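Local coordinates for protein excinuclease ABC, subunit A. (Deinococcus radiodurans, PDB 2VF7) that binds DNA and hydrolyses ATP as a zinc-containing UvrA-family ABC protein, probably taking part in recognising damaged DNA for excision repair, at residues A[120-123]-A[124-128]; A[129-132]-A[133-136]; A[610-613]-A[614-618]; A[625-628]-A[629-633]. The protein carries 1 engineered substitution. All blocks are in the same frame, centred on the assembly; numbering follows the deposited sequence.

Contact 1. Residues A[120-123]-A[124-128]; sequences LRML and YSRAG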
loop_
_atom_site.group_PDB
_atom_site.type_symbol
_atom_site.label_atom_id
_atom_site.label_comp_id
_atom_site.label_asym_id
_atom_site.label_seq_id
_atom_site.Cartn_x
_atom_site.Cartn_y
_atom_site.Cartn_z
ATOM N N LEU A 120 -12.505 -0.162 25.138
ATOM C CA LEU A 120 -12.540 0.376 26.494
ATOM C C LEU A 120 -12.241 1.879 26.571
ATOM O O LEU A 120 -12.361 2.475 27.634
ATOM C CB LEU A 120 -11.700 -0.465 27.475
ATOM C CG LEU A 120 -10.170 -0.488 27.560
ATOM C CD1 LEU A 120 -9.615 0.706 28.342
ATOM C CD2 LEU A 120 -9.717 -1.785 28.215
ATOM N N ARG A 121 -11.875 2.496 25.449
ATOM C CA ARG A 121 -11.848 3.967 25.374
ATOM C C ARG A 121 -13.273 4.489 25.228
ATOM O O ARG A 121 -13.629 5.542 25.781
ATOM C CB ARG A 121 -11.002 4.476 24.204
ATOM C CG ARG A 121 -9.510 4.250 24.348
ATOM C CD ARG A 121 -8.757 4.805 23.147
ATOM N NE ARG A 121 -7.461 4.158 23.002
ATOM C CZ ARG A 121 -7.043 3.535 21.905
ATOM N NH1 ARG A 121 -7.806 3.496 20.817
ATOM N NH2 ARG A 121 -5.845 2.969 21.896
ATOM N N MET A 122 -14.075 3.738 24.474
ATOM C CA MET A 122 -15.494 4.020 24.297
ATOM C C MET A 122 -16.297 3.684 25.548
ATOM O O MET A 122 -17.375 4.240 25.756
ATOM C CB MET A 122 -16.049 3.227 23.119
ATOM C CG MET A 122 -15.434 3.544 21.780
ATOM S SD MET A 122 -16.043 2.331 20.611
ATOM C CE MET A 122 -14.876 2.494 19.257
ATOM N N LEU A 123 -15.783 2.766 26.366
ATOM C CA LEU A 123 -16.420 2.415 27.645
ATOM C C LEU A 123 -16.193 3.488 28.707
ATOM O O LEU A 123 -17.059 3.733 29.542
ATOM C CB LEU A 123 -15.930 1.051 28.146
ATOM C CG LEU A 123 -16.430 0.520 29.496
ATOM C CD1 LEU A 123 -16.656 -0.980 29.435
ATOM C CD2 LEU A 123 -15.469 0.869 30.623
ATOM N N TYR A 124 -15.014 4.099 28.683
ATOM C CA TYR A 124 -14.681 5.193 29.587
ATOM C C TYR A 124 -15.329 6.493 29.119
ATOM O O TYR A 124 -15.665 7.358 29.933
ATOM C CB TYR A 124 -13.161 5.350 29.696
ATOM C CG TYR A 124 -12.520 4.496 30.773
ATOM C CD1 TYR A 124 -12.305 3.120 30.579
ATOM C CD2 TYR A 124 -12.125 5.059 31.987
ATOM C CE1 TYR A 124 -11.714 2.331 31.576
ATOM C CE2 TYR A 124 -11.534 4.281 32.986
ATOM C CZ TYR A 124 -11.332 2.923 32.773
ATOM O OH TYR A 124 -10.748 2.174 33.762
ATOM N N SER A 125 -15.514 6.604 27.803
ATOM C CA SER A 125 -16.136 7.772 27.176
ATOM C C SER A 125 -17.650 7.855 27.399
ATOM O O SER A 125 -18.213 8.953 27.410
ATOM C CB SER A 125 -15.833 7.789 25.674
ATOM O OG SER A 125 -16.282 8.996 25.081
ATOM N N ARG A 126 -18.297 6.703 27.581
ATOM C CA ARG A 126 -19.759 6.634 27.657
ATOM C C ARG A 126 -20.329 6.144 28.992
ATOM O O ARG A 126 -21.435 6.549 29.369
ATOM C CB ARG A 126 -20.323 5.775 26.519
ATOM C CG ARG A 126 -20.052 6.306 25.120
ATOM C CD ARG A 126 -20.416 5.263 24.062
ATOM N NE ARG A 126 -19.657 5.428 22.818
ATOM C CZ ARG A 126 -19.840 4.702 21.714
ATOM N NH1 ARG A 126 -20.764 3.750 21.674
ATOM N NH2 ARG A 126 -19.098 4.933 20.638
ATOM N N ALA A 127 -19.594 5.287 29.703
ATOM C CA ALA A 127 -20.142 4.612 30.890
ATOM C C ALA A 127 -19.270 4.669 32.157
ATOM O O ALA A 127 -19.545 3.970 33.139
ATOM C CB ALA A 127 -20.492 3.167 30.545
ATOM N N GLY A 128 -18.233 5.506 32.132
ATOM C CA GLY A 128 -17.298 5.641 33.254
ATOM C C GLY A 128 -17.659 6.721 34.267
ATOM O O GLY A 128 -18.471 7.613 33.988
#
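Tyr124 and Leu120 lie side by side one helical turn apart, pointing the same way, with Leu120 CD1 4.2 Å from Tyr124 CE1. The Tyr124 ring presents an edge to the backbone: Leu120 O sits near the ring plane, 3.0 Å from Tyr124 CD1, and the same oxygen accepts the Tyr124 N-H from above its carbonyl plane, 53° out of it. Leu123 comes to the ring obliquely; its chi1 of 178° and chi2 of 142° together place CD2 3.9 Å from Tyr124 CD1. Tyr124 OH is hydrogen-bonded to Leu307 O, while Ile309 and Leu312 of helix 309-314 pack against the Tyr124 side chain. A leucine in place of Tyr124 would probably leave Leu307 O without this hydroxyl and open a gap beside Leu120. Along another side of the helix, Met122 and Arg126 also run alongside each other, Met122 CB lying 4.0 Å above the Arg126 guanidinium plane, offset toward its rim, and Met122 SD 4.0 Å from Arg126 NH2. Backbone bonds such as Ala127 N to Leu123 O, 3.0 Å, tie the turns. The i to i+4 pairing is that of the last turns of an alpha helix, here helix 116-127, packed against helices 309-314 and 345-365.

Contact 2. Residues A[129-132]-A[133-136]; sequences DYPP and GQGI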
loop_
_atom_site.group_PDB
_atom_site.type_symbol
_atom_site.label_atom_id
_atom_site.label_comp_id
_atom_site.label_asym_id
_atom_site.label_seq_id
_atom_site.Cartn_x
_atom_site.Cartn_y
_atom_site.Cartn_z
ATOM N N ASP A 129 -17.032 6.644 35.440
ATOM C CA ASP A 129 -17.356 7.521 36.567
ATOM C C ASP A 129 -16.556 8.826 36.594
ATOM O O ASP A 129 -15.461 8.900 37.165
ATOM C CB ASP A 129 -17.229 6.762 37.893
ATOM C CG ASP A 129 -18.194 5.574 37.976
ATOM O OD1 ASP A 129 -19.388 5.797 38.341
ATOM O OD2 ASP A 129 -17.764 4.424 37.658
ATOM N N TYR A 130 -17.132 9.852 35.971
ATOM C CA TYR A 130 -16.608 11.219 35.990
ATOM C C TYR A 130 -16.672 11.866 37.388
ATOM O O TYR A 130 -17.533 11.497 38.208
ATOM C CB TYR A 130 -17.421 12.084 35.022
ATOM C CG TYR A 130 -17.169 11.828 33.558
ATOM C CD1 TYR A 130 -17.527 10.612 32.964
ATOM C CD2 TYR A 130 -16.593 12.816 32.756
ATOM C CE1 TYR A 130 -17.297 10.379 31.609
ATOM C CE2 TYR A 130 -16.358 12.599 31.400
ATOM C CZ TYR A 130 -16.711 11.379 30.833
ATOM O OH TYR A 130 -16.483 11.162 29.494
ATOM N N PRO A 131 -15.765 12.836 37.661
ATOM C CA PRO A 131 -15.860 13.745 38.809
ATOM C C PRO A 131 -17.270 14.346 38.998
ATOM O O PRO A 131 -18.129 14.176 38.124
ATOM C CB PRO A 131 -14.857 14.841 38.441
ATOM C CG PRO A 131 -13.814 14.125 37.717
ATOM C CD PRO A 131 -14.535 13.097 36.886
ATOM N N PRO A 132 -17.505 15.060 40.125
ATOM C CA PRO A 132 -18.826 15.615 40.457
ATOM C C PRO A 132 -19.582 16.195 39.255
ATOM O O PRO A 132 -20.782 15.948 39.107
ATOM C CB PRO A 132 -18.500 16.719 41.482
ATOM C CG PRO A 132 -16.966 16.783 41.553
ATOM C CD PRO A 132 -16.519 15.419 41.160
ATOM N N GLY A 133 -18.877 16.954 38.413
ATOM C CA GLY A 133 -19.422 17.471 37.159
ATOM C C GLY A 133 -18.301 17.929 36.245
ATOM O O GLY A 133 -17.835 19.059 36.368
ATOM N N GLN A 134 -17.870 17.050 35.332
ATOM C CA GLN A 134 -16.710 17.319 34.460
ATOM C C GLN A 134 -17.035 17.492 32.960
ATOM O O GLN A 134 -16.250 18.098 32.222
ATOM C CB GLN A 134 -15.632 16.243 34.639
ATOM C CG GLN A 134 -14.224 16.715 34.276
ATOM C CD GLN A 134 -13.432 15.698 33.471
ATOM O OE1 GLN A 134 -12.969 15.992 32.366
ATOM N NE2 GLN A 134 -13.271 14.497 34.019
ATOM N N GLY A 135 -18.174 16.957 32.516
ATOM C CA GLY A 135 -18.587 17.063 31.108
ATOM C C GLY A 135 -18.680 15.720 30.401
ATOM O O GLY A 135 -19.491 14.869 30.795
ATOM N N ILE A 136 -17.870 15.555 29.347
ATOM C CA ILE A 136 -17.673 14.273 28.628
ATOM C C ILE A 136 -16.391 14.316 27.778
ATOM O O ILE A 136 -16.170 15.263 27.014
ATOM C CB ILE A 136 -18.940 13.807 27.802
ATOM C CG1 ILE A 136 -19.770 12.800 28.618
ATOM C CG2 ILE A 136 -18.554 13.163 26.457
ATOM C CD1 ILE A 136 -21.179 12.517 28.091
#
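Tyr130 and Ile136 meet across an irregular turn in which Pro131, with phi -46° and psi 172°, and Pro132 redirect the backbone, and Gly133 to Ile136 return past the tyrosine without a backbone hydrogen bond between the two halves. This is a proline- and glycine-rich surface loop between helix 116-127 and strand 159-162. Gly135 has a positive phi, where a CB would collide with the carbonyl oxygen of Gln134. Gln134, Gly135 and Ile136 all approach the Tyr130 ring obliquely. The returning backbone comes close, Ile136 CA lying 3.5 Å from Tyr130 CE2; the two side chains cross at about a right angle, with Ile136 CG1 4.0 Å from Tyr130 CZ. Gln134 crosses the ring likewise, its amide plane turned 42° from the ring plane and its NE2 3.9 Å from Tyr130 CD2. That nitrogen is hydrogen-bonded to Glu298 O, which ties the loop to a neighbouring segment. Tyr130 OH is hydrogen-bonded to Val137 N, with a weak bond to Ser125 O of helix 116-127. A serine in place of Tyr130 would probably leave Val137 N without its partner and open a gap beside Ile136 and Gln134. Pro131 touches the same glutamine, Pro131 CD standing 3.4 Å from Gln134 NE2.

Contact 3. Residues A[610-613]-A[614-618]; sequences DQVR and KLFAA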
loop_
_atom_site.group_PDB
_atom_site.type_symbol
_atom_site.label_atom_id
_atom_site.label_comp_id
_atom_site.label_asym_id
_atom_site.label_seq_id
_atom_site.Cartn_x
_atom_site.Cartn_y
_atom_site.Cartn_z
ATOM N N ASP A 610 37.381 -16.908 7.880
ATOM C CA ASP A 610 38.699 -16.264 8.011
ATOM C C ASP A 610 39.850 -17.048 7.380
ATOM O O ASP A 610 40.762 -16.444 6.817
ATOM C CB ASP A 610 39.052 -16.046 9.490
ATOM C CG ASP A 610 38.535 -14.736 10.030
ATOM O OD1 ASP A 610 37.363 -14.681 10.461
ATOM O OD2 ASP A 610 39.308 -13.753 10.042
ATOM N N GLN A 611 39.824 -18.380 7.549
ATOM C CA GLN A 611 40.817 -19.309 7.006
ATOM C C GLN A 611 40.573 -19.548 5.526
ATOM O O GLN A 611 41.520 -19.707 4.741
ATOM C CB GLN A 611 40.774 -20.661 7.717
ATOM C CG GLN A 611 39.926 -20.745 9.000
ATOM C CD GLN A 611 40.353 -19.761 10.088
ATOM O OE1 GLN A 611 41.559 -19.510 10.312
ATOM N NE2 GLN A 611 39.354 -19.193 10.772
ATOM N N VAL A 612 39.295 -19.576 5.159
ATOM C CA VAL A 612 38.877 -19.676 3.776
ATOM C C VAL A 612 39.512 -18.540 2.969
ATOM O O VAL A 612 40.011 -18.765 1.864
ATOM C CB VAL A 612 37.318 -19.682 3.647
ATOM C CG1 VAL A 612 36.883 -19.613 2.190
ATOM C CG2 VAL A 612 36.719 -20.905 4.313
ATOM N N ARG A 613 39.531 -17.329 3.515
ATOM C CA ARG A 613 40.024 -16.181 2.746
ATOM C C ARG A 613 41.544 -16.217 2.640
ATOM O O ARG A 613 42.129 -15.806 1.641
ATOM C CB ARG A 613 39.583 -14.878 3.387
ATOM C CG ARG A 613 38.091 -14.738 3.507
ATOM C CD ARG A 613 37.735 -13.341 3.944
ATOM N NE ARG A 613 37.937 -13.142 5.374
ATOM C CZ ARG A 613 38.896 -12.384 5.903
ATOM N NH1 ARG A 613 39.750 -11.737 5.132
ATOM N NH2 ARG A 613 38.981 -12.259 7.208
ATOM N N LYS A 614 42.160 -16.698 3.712
ATOM C CA LYS A 614 43.577 -17.097 3.776
ATOM C C LYS A 614 43.999 -18.056 2.640
ATOM O O LYS A 614 45.052 -17.881 2.042
ATOM C CB LYS A 614 43.805 -17.729 5.149
ATOM C CG LYS A 614 45.208 -18.068 5.492
ATOM C CD LYS A 614 45.256 -19.002 6.696
ATOM C CE LYS A 614 45.159 -20.490 6.300
ATOM N NZ LYS A 614 43.747 -20.969 6.188
ATOM N N LEU A 615 43.168 -19.053 2.340
ATOM C CA LEU A 615 43.468 -20.065 1.312
ATOM C C LEU A 615 43.344 -19.510 -0.088
ATOM O O LEU A 615 43.958 -20.022 -1.023
ATOM C CB LEU A 615 42.516 -21.269 1.424
ATOM C CG LEU A 615 42.516 -22.205 2.641
ATOM C CD1 LEU A 615 41.385 -23.223 2.579
ATOM C CD2 LEU A 615 43.884 -22.901 2.823
ATOM N N PHE A 616 42.488 -18.505 -0.249
ATOM C CA PHE A 616 42.328 -17.805 -1.531
ATOM C C PHE A 616 43.479 -16.830 -1.782
ATOM O O PHE A 616 43.973 -16.732 -2.896
ATOM C CB PHE A 616 40.965 -17.098 -1.598
ATOM C CG PHE A 616 39.840 -17.986 -2.109
ATOM C CD1 PHE A 616 39.134 -18.803 -1.243
ATOM C CD2 PHE A 616 39.510 -18.001 -3.461
ATOM C CE1 PHE A 616 38.131 -19.648 -1.712
ATOM C CE2 PHE A 616 38.514 -18.827 -3.939
ATOM C CZ PHE A 616 37.808 -19.649 -3.069
ATOM N N ALA A 617 43.913 -16.136 -0.735
ATOM C CA ALA A 617 45.014 -15.188 -0.813
ATOM C C ALA A 617 46.363 -15.841 -1.133
ATOM O O ALA A 617 47.314 -15.143 -1.502
ATOM C CB ALA A 617 45.105 -14.411 0.479
ATOM N N ALA A 618 46.441 -17.171 -0.988
ATOM C CA ALA A 618 47.681 -17.936 -1.226
ATOM C C ALA A 618 47.777 -18.605 -2.610
ATOM O O ALA A 618 48.687 -19.395 -2.862
ATOM C CB ALA A 618 47.865 -18.965 -0.134
#
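Polar contacts centre on Gln611 O, which takes two hydrogen bonds: Leu615 N at 3.0 Å in the regular helical manner, and Lys614 NZ at 2.9 Å. The two donors reach the oxygen from opposite faces of its carbonyl plane. Lys614 starts with CG anti to the backbone N (chi1 -173°) and is bent at chi3 and chi4, which folds the chain back on its own helix until NZ also stands 3.4 Å from Gln611 CB. Routine backbone bonds, among them Ala617 N to Arg613 O at 3.0 Å, carry the helix onward.

Among charges, Arg613 NH2 and Asp610 OD2 form a salt bridge of 3.2 Å along the first turn, and the bend at chi3 of the arginine turns its end back toward the aspartate. Arg613 NH1 is separately hydrogen-bonded to Ala629 O.

The apolar face pairs Val612 with Phe616, side by side and pointing the same way, Val612 CG1 being 4.1 Å from Phe616 CE1. The phenylalanine also offers its edge to Val612 O, in the ring plane and 3.2 Å from Phe616 CD1. Ile686 and Val689 of helix 686-690 cover this pair, and the Phe616 ring meets that of Phe632.

On helix 609-617, then, Val612 and Phe616 are buried, while Lys614 lies on the exposed side, where its ammonium probably adds an electrostatic hold to a carbonyl already engaged by the helix.

Contact 4. Residues A[625-628]-A[629-633]; sequences RGYN and AGRFS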
loop_
_atom_site.group_PDB
_atom_site.type_symbol
_atom_site.label_atom_id
_atom_site.label_comp_id
_atom_site.label_asym_id
_atom_site.label_seq_id
_atom_site.Cartn_x
_atom_site.Cartn_y
_atom_site.Cartn_z
ATOM N N ARG A 625 48.382 -10.475 -8.559
ATOM C CA ARG A 625 47.793 -9.208 -8.182
ATOM C C ARG A 625 48.152 -8.990 -6.728
ATOM O O ARG A 625 48.462 -9.934 -6.012
ATOM C CB ARG A 625 46.284 -9.257 -8.322
ATOM C CG ARG A 625 45.742 -9.425 -9.737
ATOM C CD ARG A 625 45.223 -10.833 -9.936
ATOM N NE ARG A 625 43.840 -10.913 -10.433
ATOM C CZ ARG A 625 43.485 -10.889 -11.716
ATOM N NH1 ARG A 625 44.402 -10.743 -12.674
ATOM N NH2 ARG A 625 42.212 -11.011 -12.049
ATOM N N GLY A 626 48.110 -7.757 -6.260
ATOM C CA GLY A 626 48.484 -7.531 -4.876
ATOM C C GLY A 626 47.295 -7.732 -3.963
ATOM O O GLY A 626 46.859 -6.765 -3.328
ATOM N N TYR A 627 46.755 -8.962 -3.924
ATOM C CA TYR A 627 45.564 -9.292 -3.097
ATOM C C TYR A 627 46.004 -9.912 -1.779
ATOM O O TYR A 627 46.927 -10.754 -1.747
ATOM C CB TYR A 627 44.625 -10.326 -3.748
ATOM C CG TYR A 627 43.892 -9.970 -5.031
ATOM C CD1 TYR A 627 43.868 -8.678 -5.537
ATOM C CD2 TYR A 627 43.185 -10.959 -5.721
ATOM C CE1 TYR A 627 43.178 -8.386 -6.721
ATOM C CE2 TYR A 627 42.501 -10.683 -6.894
ATOM C CZ TYR A 627 42.488 -9.399 -7.386
ATOM O OH TYR A 627 41.795 -9.129 -8.554
ATOM N N ASN A 628 45.367 -9.487 -0.699
ATOM C CA ASN A 628 45.465 -10.202 0.549
ATOM C C ASN A 628 44.101 -10.824 0.836
ATOM O O ASN A 628 43.186 -10.709 0.011
ATOM C CB ASN A 628 45.945 -9.285 1.677
ATOM C CG ASN A 628 44.988 -8.156 1.967
ATOM O OD1 ASN A 628 44.826 -7.234 1.161
ATOM N ND2 ASN A 628 44.351 -8.214 3.146
ATOM N N ALA A 629 43.982 -11.493 1.985
ATOM C CA ALA A 629 42.771 -12.207 2.373
ATOM C C ALA A 629 41.598 -11.243 2.465
ATOM O O ALA A 629 40.444 -11.651 2.326
ATOM C CB ALA A 629 42.985 -12.928 3.699
ATOM N N GLY A 630 41.907 -9.975 2.721
ATOM C CA GLY A 630 40.926 -8.890 2.747
ATOM C C GLY A 630 40.121 -8.713 1.467
ATOM O O GLY A 630 38.941 -8.411 1.526
ATOM N N ARG A 631 40.736 -8.911 0.312
ATOM C CA ARG A 631 40.023 -8.946 -0.962
ATOM C C ARG A 631 38.796 -9.888 -0.938
ATOM O O ARG A 631 37.878 -9.731 -1.720
ATOM C CB ARG A 631 40.999 -9.382 -2.064
ATOM C CG ARG A 631 40.467 -9.381 -3.488
ATOM C CD ARG A 631 40.384 -7.955 -4.024
ATOM N NE ARG A 631 39.574 -7.870 -5.239
ATOM C CZ ARG A 631 39.665 -6.904 -6.131
ATOM N NH1 ARG A 631 40.536 -5.912 -5.970
ATOM N NH2 ARG A 631 38.893 -6.940 -7.202
ATOM N N PHE A 632 38.799 -10.882 -0.049
ATOM C CA PHE A 632 37.813 -11.953 -0.117
ATOM C C PHE A 632 36.796 -11.822 1.009
ATOM O O PHE A 632 35.963 -12.702 1.218
ATOM C CB PHE A 632 38.494 -13.336 -0.181
ATOM C CG PHE A 632 39.464 -13.485 -1.338
ATOM C CD1 PHE A 632 39.014 -13.853 -2.604
ATOM C CD2 PHE A 632 40.819 -13.240 -1.165
ATOM C CE1 PHE A 632 39.907 -13.965 -3.693
ATOM C CE2 PHE A 632 41.726 -13.346 -2.252
ATOM C CZ PHE A 632 41.268 -13.726 -3.511
ATOM N N SER A 633 36.871 -10.703 1.723
ATOM C CA SER A 633 35.863 -10.335 2.689
ATOM C C SER A 633 34.729 -9.597 1.974
ATOM O O SER A 633 34.969 -8.810 1.056
ATOM C CB SER A 633 36.477 -9.426 3.761
ATOM O OG SER A 633 35.638 -9.329 4.906
#
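A short 3-10 turn, residues 629-632, follows the loop that leaves helix 620-624, and Tyr627 just ahead of it is the surface on which Arg631 rests. The arginine guanidinium lies flat on the tyrosine ring, centres 4.5 Å apart and planes 20° from parallel, a cation-pi stack in which Tyr627 CE1 stands 3.7 Å from Arg631 NH1. The aliphatic part joins in: Arg631 CG sits over the same face, 3.9 Å from the Tyr627 ring centroid and 14° off its normal, a CH-pi contact. With CG anti to the backbone N (chi1 -176°) and a bend at chi2, the chain runs across the ring from CG to the guanidinium. The ring thus has Arg631 over one face and Arg625 CB, 3.6 Å above the plane and toward the rim, over the other. Arg631 NE is hydrogen-bonded to Thr676 OG1 and Tyr627 OH to Glu675 OE2; these bonds probably help hold the two groups in place.

Phe632 crosses Tyr627 at about a right angle, Phe632 CZ being 4.0 Å from Tyr627 CD2. The backbone closes the turn through Arg631 N to Asn628 O, 3.1 Å, with the donor above the carbonyl plane. The arrangement is an arginine-tyrosine stack on a 3-10 turn, near, but not touching, the zinc site of Cys641, Cys644, Cys664 and Cys667.

How the contacts relate
The four contacts follow one another along the chain as two pairs on opposite sides of its centre. Contacts 1 and 2, centres about 12 Å apart, join the end of helix 116-127 to the loop after it, ahead of the first zinc-binding cysteines. Contacts 3 and 4, centres about 9 Å apart, lie within the ABC transporter region; helix 609-617 and the 3-10 turn 629-632 touch where Ala617 CB comes 3.5 Å from Ala629 N. Between the pairs, centres are about 67 to 75 Å apart and nothing touches. UvrA has two ABC-type nucleotide-binding modules, here each with an ADP and a six-stranded sheet, and each pair probably belongs to a different half.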